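PDB 6THK: pyocin S5 from Pseudomonas aeruginosa PAO1, which probably kills related bacteria as a channel-forming bacteriocin, depolarising the cytoplasmic membrane once it has been imported. Local coordinates for residues 48-57 against 133-141. The protein carries 1 engineered substitution. Sequence-based numbering, arbitrary orientation.
Sequences YLQKNIYYPV and SLSIYEAWV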
ATOM      1  N   TYR A  48      59.853  39.511  64.385  1.00 55.16           N
ATOM      2  CA  TYR A  48      58.564  38.818  64.501  1.00 54.62           C
ATOM      3  C   TYR A  48      57.803  38.871  63.164  1.00 56.15           C
ATOM      4  O   TYR A  48      57.403  37.820  62.671  1.00 54.32           O
ATOM      5  CB  TYR A  48      57.701  39.374  65.659  1.00 56.16           C
ATOM      6  CG  TYR A  48      56.317  38.742  65.725  1.00 58.70           C
ATOM      7  CD1 TYR A  48      55.253  39.256  64.980  1.00 59.47           C
ATOM      8  CD2 TYR A  48      56.085  37.607  66.497  1.00 59.76           C
ATOM      9  CE1 TYR A  48      53.998  38.652  65.001  1.00 57.84           C
ATOM     10  CE2 TYR A  48      54.838  36.983  66.507  1.00 60.82           C
ATOM     11  CZ  TYR A  48      53.794  37.515  65.767  1.00 66.92           C
ATOM     12  OH  TYR A  48      52.555  36.923  65.831  1.00 69.23           O
ATOM     13  N   LEU A  49      57.642  40.083  62.573  1.00 52.27           N
ATOM     14  CA  LEU A  49      56.947  40.269  61.294  1.00 51.67           C
ATOM     15  C   LEU A  49      57.585  39.433  60.174  1.00 57.26           C
ATOM     16  O   LEU A  49      56.856  38.822  59.391  1.00 58.52           O
ATOM     17  CB  LEU A  49      56.890  41.757  60.875  1.00 51.01           C
ATOM     18  CG  LEU A  49      56.058  42.734  61.723  1.00 54.08           C
ATOM     19  CD1 LEU A  49      56.187  44.151  61.199  1.00 53.29           C
ATOM     20  CD2 LEU A  49      54.606  42.343  61.772  1.00 54.99           C
ATOM     21  N   GLN A  50      58.936  39.401  60.097  1.00 52.22           N
ATOM     22  CA  GLN A  50      59.646  38.622  59.076  1.00 51.36           C
ATOM     23  C   GLN A  50      59.456  37.128  59.265  1.00 56.34           C
ATOM     24  O   GLN A  50      59.049  36.456  58.331  1.00 55.17           O
ATOM     25  CB  GLN A  50      61.143  38.948  59.035  1.00 51.75           C
ATOM     26  CG  GLN A  50      61.476  40.225  58.282  1.00 51.83           C
ATOM     27  CD  GLN A  50      62.962  40.411  58.160  1.00 65.04           C
ATOM     28  OE1 GLN A  50      63.714  40.266  59.122  1.00 63.02           O
ATOM     29  NE2 GLN A  50      63.418  40.759  56.977  1.00 59.11           N
ATOM     30  N   LYS A  51      59.734  36.613  60.472  1.00 54.09           N
ATOM     31  CA  LYS A  51      59.644  35.189  60.788  1.00 54.35           C
ATOM     32  C   LYS A  51      58.235  34.601  60.712  1.00 58.59           C
ATOM     33  O   LYS A  51      58.081  33.487  60.219  1.00 58.73           O
ATOM     34  CB  LYS A  51      60.257  34.921  62.181  1.00 56.99           C
ATOM     35  CG  LYS A  51      60.425  33.443  62.547  1.00 69.72           C
ATOM     36  CD  LYS A  51      60.706  33.221  64.038  1.00 80.96           C
ATOM     37  CE  LYS A  51      59.465  33.086  64.899  1.00 96.32           C
ATOM     38  NZ  LYS A  51      58.778  31.779  64.706  1.00107.55           N
ATOM     39  N   ASN A  52      57.234  35.311  61.259  1.00 54.33           N
ATOM     40  CA  ASN A  52      55.871  34.821  61.432  1.00 54.16           C
ATOM     41  C   ASN A  52      54.885  35.208  60.342  1.00 57.83           C
ATOM     42  O   ASN A  52      53.886  34.507  60.168  1.00 56.31           O
ATOM     43  CB  ASN A  52      55.332  35.249  62.801  1.00 57.49           C
ATOM     44  CG  ASN A  52      56.183  34.767  63.955  1.00 88.72           C
ATOM     45  OD1 ASN A  52      56.026  33.647  64.448  1.00 87.44           O
ATOM     46  ND2 ASN A  52      57.145  35.577  64.372  1.00 79.78           N
ATOM     47  N   ILE A  53      55.135  36.318  59.635  1.00 54.58           N
ATOM     48  CA  ILE A  53      54.238  36.780  58.596  1.00 54.21           C
ATOM     49  C   ILE A  53      54.917  36.768  57.202  1.00 59.69           C
ATOM     50  O   ILE A  53      54.481  35.988  56.364  1.00 61.27           O
ATOM     51  CB  ILE A  53      53.558  38.147  58.962  1.00 57.19           C
ATOM     52  CG1 ILE A  53      52.506  37.977  60.085  1.00 56.98           C
ATOM     53  CG2 ILE A  53      52.876  38.778  57.754  1.00 58.78           C
ATOM     54  CD1 ILE A  53      52.925  38.350  61.464  1.00 61.33           C
ATOM     55  N   TYR A  54      55.945  37.592  56.938  1.00 55.64           N
ATOM     56  CA  TYR A  54      56.542  37.683  55.600  1.00 56.22           C
ATOM     57  C   TYR A  54      57.135  36.375  55.050  1.00 61.01           C
ATOM     58  O   TYR A  54      56.784  35.999  53.938  1.00 60.43           O
ATOM     59  CB  TYR A  54      57.580  38.811  55.497  1.00 57.91           C
ATOM     60  CG  TYR A  54      57.892  39.214  54.066  1.00 61.28           C
ATOM     61  CD1 TYR A  54      58.866  38.544  53.325  1.00 63.56           C
ATOM     62  CD2 TYR A  54      57.216  40.268  53.453  1.00 62.05           C
ATOM     63  CE1 TYR A  54      59.143  38.898  52.003  1.00 63.99           C
ATOM     64  CE2 TYR A  54      57.510  40.655  52.143  1.00 62.72           C
ATOM     65  CZ  TYR A  54      58.480  39.970  51.425  1.00 69.09           C
ATOM     66  OH  TYR A  54      58.778  40.342  50.136  1.00 69.37           O
ATOM     67  N   TYR A  55      58.042  35.714  55.781  1.00 58.16           N
ATOM     68  CA  TYR A  55      58.693  34.491  55.301  1.00 57.99           C
ATOM     69  C   TYR A  55      57.668  33.347  55.056  1.00 62.21           C
ATOM     70  O   TYR A  55      57.702  32.797  53.947  1.00 61.26           O
ATOM     71  CB  TYR A  55      59.883  34.076  56.197  1.00 59.11           C
ATOM     72  CG  TYR A  55      61.113  34.963  56.079  1.00 60.84           C
ATOM     73  CD1 TYR A  55      60.994  36.341  55.893  1.00 63.16           C
ATOM     74  CD2 TYR A  55      62.394  34.436  56.210  1.00 61.44           C
ATOM     75  CE1 TYR A  55      62.117  37.163  55.797  1.00 63.56           C
ATOM     76  CE2 TYR A  55      63.527  35.251  56.125  1.00 62.57           C
ATOM     77  CZ  TYR A  55      63.381  36.616  55.910  1.00 68.00           C
ATOM     78  OH  TYR A  55      64.474  37.442  55.809  1.00 65.70           O
ATOM     79  N   PRO A  56      56.686  33.062  55.970  1.00 58.76           N
ATOM     80  CA  PRO A  56      55.682  32.017  55.674  1.00 58.06           C
ATOM     81  C   PRO A  56      54.742  32.361  54.510  1.00 60.90           C
ATOM     82  O   PRO A  56      54.526  31.489  53.662  1.00 60.87           O
ATOM     83  CB  PRO A  56      54.903  31.882  56.996  1.00 59.76           C
ATOM     84  CG  PRO A  56      55.780  32.496  58.041  1.00 64.30           C
ATOM     85  CD  PRO A  56      56.475  33.610  57.329  1.00 60.25           C
ATOM     86  N   VAL A  57      54.198  33.571  54.497  1.00 55.50           N
ATOM     87  CA  VAL A  57      53.264  33.998  53.471  1.00 53.93           C
ATOM     88  C   VAL A  57      53.887  34.010  52.097  1.00 57.10           C
ATOM     89  O   VAL A  57      53.249  33.665  51.121  1.00 56.75           O
ATOM     90  CB  VAL A  57      52.689  35.383  53.775  1.00 57.01           C
ATOM     91  CG1 VAL A  57      51.869  35.877  52.602  1.00 56.40           C
ATOM     92  CG2 VAL A  57      51.841  35.322  55.032  1.00 56.80           C
ATOM     93  N   SER A 133      53.949  43.051  55.317  1.00 52.39           N
ATOM     94  CA  SER A 133      53.866  42.154  56.477  1.00 51.76           C
ATOM     95  C   SER A 133      53.128  42.802  57.664  1.00 54.17           C
ATOM     96  O   SER A 133      52.510  42.086  58.450  1.00 54.45           O
ATOM     97  CB  SER A 133      55.249  41.650  56.887  1.00 56.37           C
ATOM     98  OG  SER A 133      56.236  42.668  56.861  1.00 67.02           O
ATOM     99  N   LEU A 134      53.139  44.154  57.750  1.00 48.82           N
ATOM    100  CA  LEU A 134      52.451  44.906  58.801  1.00 48.22           C
ATOM    101  C   LEU A 134      50.960  44.970  58.512  1.00 51.27           C
ATOM    102  O   LEU A 134      50.161  44.845  59.439  1.00 51.88           O
ATOM    103  CB  LEU A 134      53.054  46.322  58.992  1.00 48.17           C
ATOM    104  CG  LEU A 134      52.421  47.212  60.072  1.00 52.67           C
ATOM    105  CD1 LEU A 134      52.715  46.695  61.483  1.00 52.81           C
ATOM    106  CD2 LEU A 134      52.850  48.651  59.917  1.00 54.10           C
ATOM    107  N   SER A 135      50.583  45.154  57.235  1.00 47.23           N
ATOM    108  CA  SER A 135      49.187  45.174  56.808  1.00 47.11           C
ATOM    109  C   SER A 135      48.537  43.841  57.205  1.00 51.19           C
ATOM    110  O   SER A 135      47.524  43.852  57.895  1.00 51.18           O
ATOM    111  CB  SER A 135      49.093  45.404  55.299  1.00 51.13           C
ATOM    112  OG  SER A 135      47.777  45.177  54.817  1.00 59.62           O
ATOM    113  N   ILE A 136      49.189  42.706  56.864  1.00 47.68           N
ATOM    114  CA  ILE A 136      48.719  41.363  57.196  1.00 47.65           C
ATOM    115  C   ILE A 136      48.596  41.197  58.707  1.00 53.97           C
ATOM    116  O   ILE A 136      47.574  40.702  59.187  1.00 54.26           O
ATOM    117  CB  ILE A 136      49.588  40.260  56.526  1.00 50.48           C
ATOM    118  CG1 ILE A 136      49.508  40.354  54.977  1.00 50.81           C
ATOM    119  CG2 ILE A 136      49.146  38.878  57.002  1.00 50.94           C
ATOM    120  CD1 ILE A 136      50.519  39.556  54.191  1.00 54.44           C
ATOM    121  N   TYR A 137      49.614  41.649  59.453  1.00 51.92           N
ATOM    122  CA  TYR A 137      49.623  41.570  60.909  1.00 51.70           C
ATOM    123  C   TYR A 137      48.433  42.285  61.551  1.00 54.08           C
ATOM    124  O   TYR A 137      47.801  41.719  62.445  1.00 53.66           O
ATOM    125  CB  TYR A 137      50.943  42.109  61.461  1.00 53.66           C
ATOM    126  CG  TYR A 137      50.980  42.225  62.971  1.00 57.04           C
ATOM    127  CD1 TYR A 137      51.171  41.102  63.772  1.00 59.60           C
ATOM    128  CD2 TYR A 137      50.838  43.461  63.600  1.00 57.98           C
ATOM    129  CE1 TYR A 137      51.224  41.205  65.165  1.00 60.90           C
ATOM    130  CE2 TYR A 137      50.868  43.573  64.991  1.00 58.99           C
ATOM    131  CZ  TYR A 137      51.067  42.443  65.768  1.00 67.65           C
ATOM    132  OH  TYR A 137      51.127  42.552  67.135  1.00 70.76           O
ATOM    133  N   GLU A 138      48.127  43.511  61.094  1.00 50.21           N
ATOM    134  CA  GLU A 138      47.045  44.328  61.647  1.00 50.23           C
ATOM    135  C   GLU A 138      45.695  43.756  61.291  1.00 55.63           C
ATOM    136  O   GLU A 138      44.755  43.855  62.088  1.00 55.85           O
ATOM    137  CB  GLU A 138      47.173  45.809  61.226  1.00 51.86           C
ATOM    138  CG  GLU A 138      48.445  46.501  61.719  1.00 61.37           C
ATOM    139  CD  GLU A 138      48.611  46.766  63.209  1.00 74.32           C
ATOM    140  OE1 GLU A 138      47.703  46.420  64.001  1.00 61.01           O
ATOM    141  OE2 GLU A 138      49.667  47.325  63.586  1.00 62.15           O
ATOM    142  N   ALA A 139      45.618  43.125  60.132  1.00 51.46           N
ATOM    143  CA  ALA A 139      44.397  42.489  59.715  1.00 50.17           C
ATOM    144  C   ALA A 139      44.188  41.298  60.627  1.00 55.82           C
ATOM    145  O   ALA A 139      43.092  41.071  61.109  1.00 57.43           O
ATOM    146  CB  ALA A 139      44.496  42.049  58.273  1.00 50.26           C
ATOM    147  N   TRP A 140      45.245  40.535  60.863  1.00 52.81           N
ATOM    148  CA  TRP A 140      45.159  39.367  61.731  1.00 53.97           C
ATOM    149  C   TRP A 140      44.817  39.755  63.165  1.00 59.23           C
ATOM    150  O   TRP A 140      44.046  39.082  63.828  1.00 58.15           O
ATOM    151  CB  TRP A 140      46.447  38.550  61.694  1.00 52.90           C
ATOM    152  CG  TRP A 140      46.624  37.785  60.436  1.00 53.75           C
ATOM    153  CD1 TRP A 140      45.761  37.728  59.396  1.00 56.71           C
ATOM    154  CD2 TRP A 140      47.737  36.966  60.079  1.00 53.51           C
ATOM    155  NE1 TRP A 140      46.261  36.928  58.408  1.00 55.95           N
ATOM    156  CE2 TRP A 140      47.478  36.449  58.802  1.00 57.30           C
ATOM    157  CE3 TRP A 140      48.929  36.625  60.711  1.00 54.64           C
ATOM    158  CZ2 TRP A 140      48.363  35.610  58.149  1.00 56.26           C
ATOM    159  CZ3 TRP A 140      49.805  35.793  60.060  1.00 56.09           C
ATOM    160  CH2 TRP A 140      49.518  35.293  58.793  1.00 56.66           C
ATOM    161  N   VAL A 141      45.391  40.853  63.638  1.00 54.60           N
ATOM    162  CA  VAL A 141      45.129  41.321  64.988  1.00 54.57           C
ATOM    163  C   VAL A 141      43.662  41.671  65.155  1.00 62.09           C
ATOM    164  O   VAL A 141      43.052  41.330  66.157  1.00 67.16           O
ATOM    165  CB  VAL A 141      45.964  42.559  65.323  1.00 58.26           C
ATOM    166  CG1 VAL A 141      45.348  43.302  66.492  1.00 58.28           C
ATOM    167  CG2 VAL A 141      47.396  42.167  65.623  1.00 57.85           C
TER
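I53 of helix 42-87 is a knob in a hole formed by S133, I136, Y137 and W140 on helix 133-145, where segments 48-57 and 133-141 cross at 99° near one end of the elongated, all-helical molecule. I53 CG2, anti to the backbone N, meets the first turn of 133-141, 3.4 Å from S133 O and 3.8 Å from I136 CG2. I53 CG1 runs beside the indole of W140, 3.5 Å from CZ3, while I53 CD1 lies 4.0 Å from Y137 CD1. I136 CG2 in turn sits over one face of that indole, toward its rim, so isoleucine, isoleucine and tryptophan pack as one cluster. One turn earlier, L49 crosses Y137 at about a right angle and brings CD2 to within 3.7 Å of Y137 CB. Y137 has CG anti to the backbone N (chi1 173°), which carries its ring beside L49 and Y48; the two tyrosine rings meet obliquely, planes 78° apart. The Y48 hydroxyl is hydrogen-bonded to Q158 of helix 157-212, which ties a third helix to this crossing. N52 CG lies over one face of the Y48 ring, toward its rim, and N52 ND2 donates a 2.8 Å hydrogen bond to Y48 O, which also accepts from N52 N.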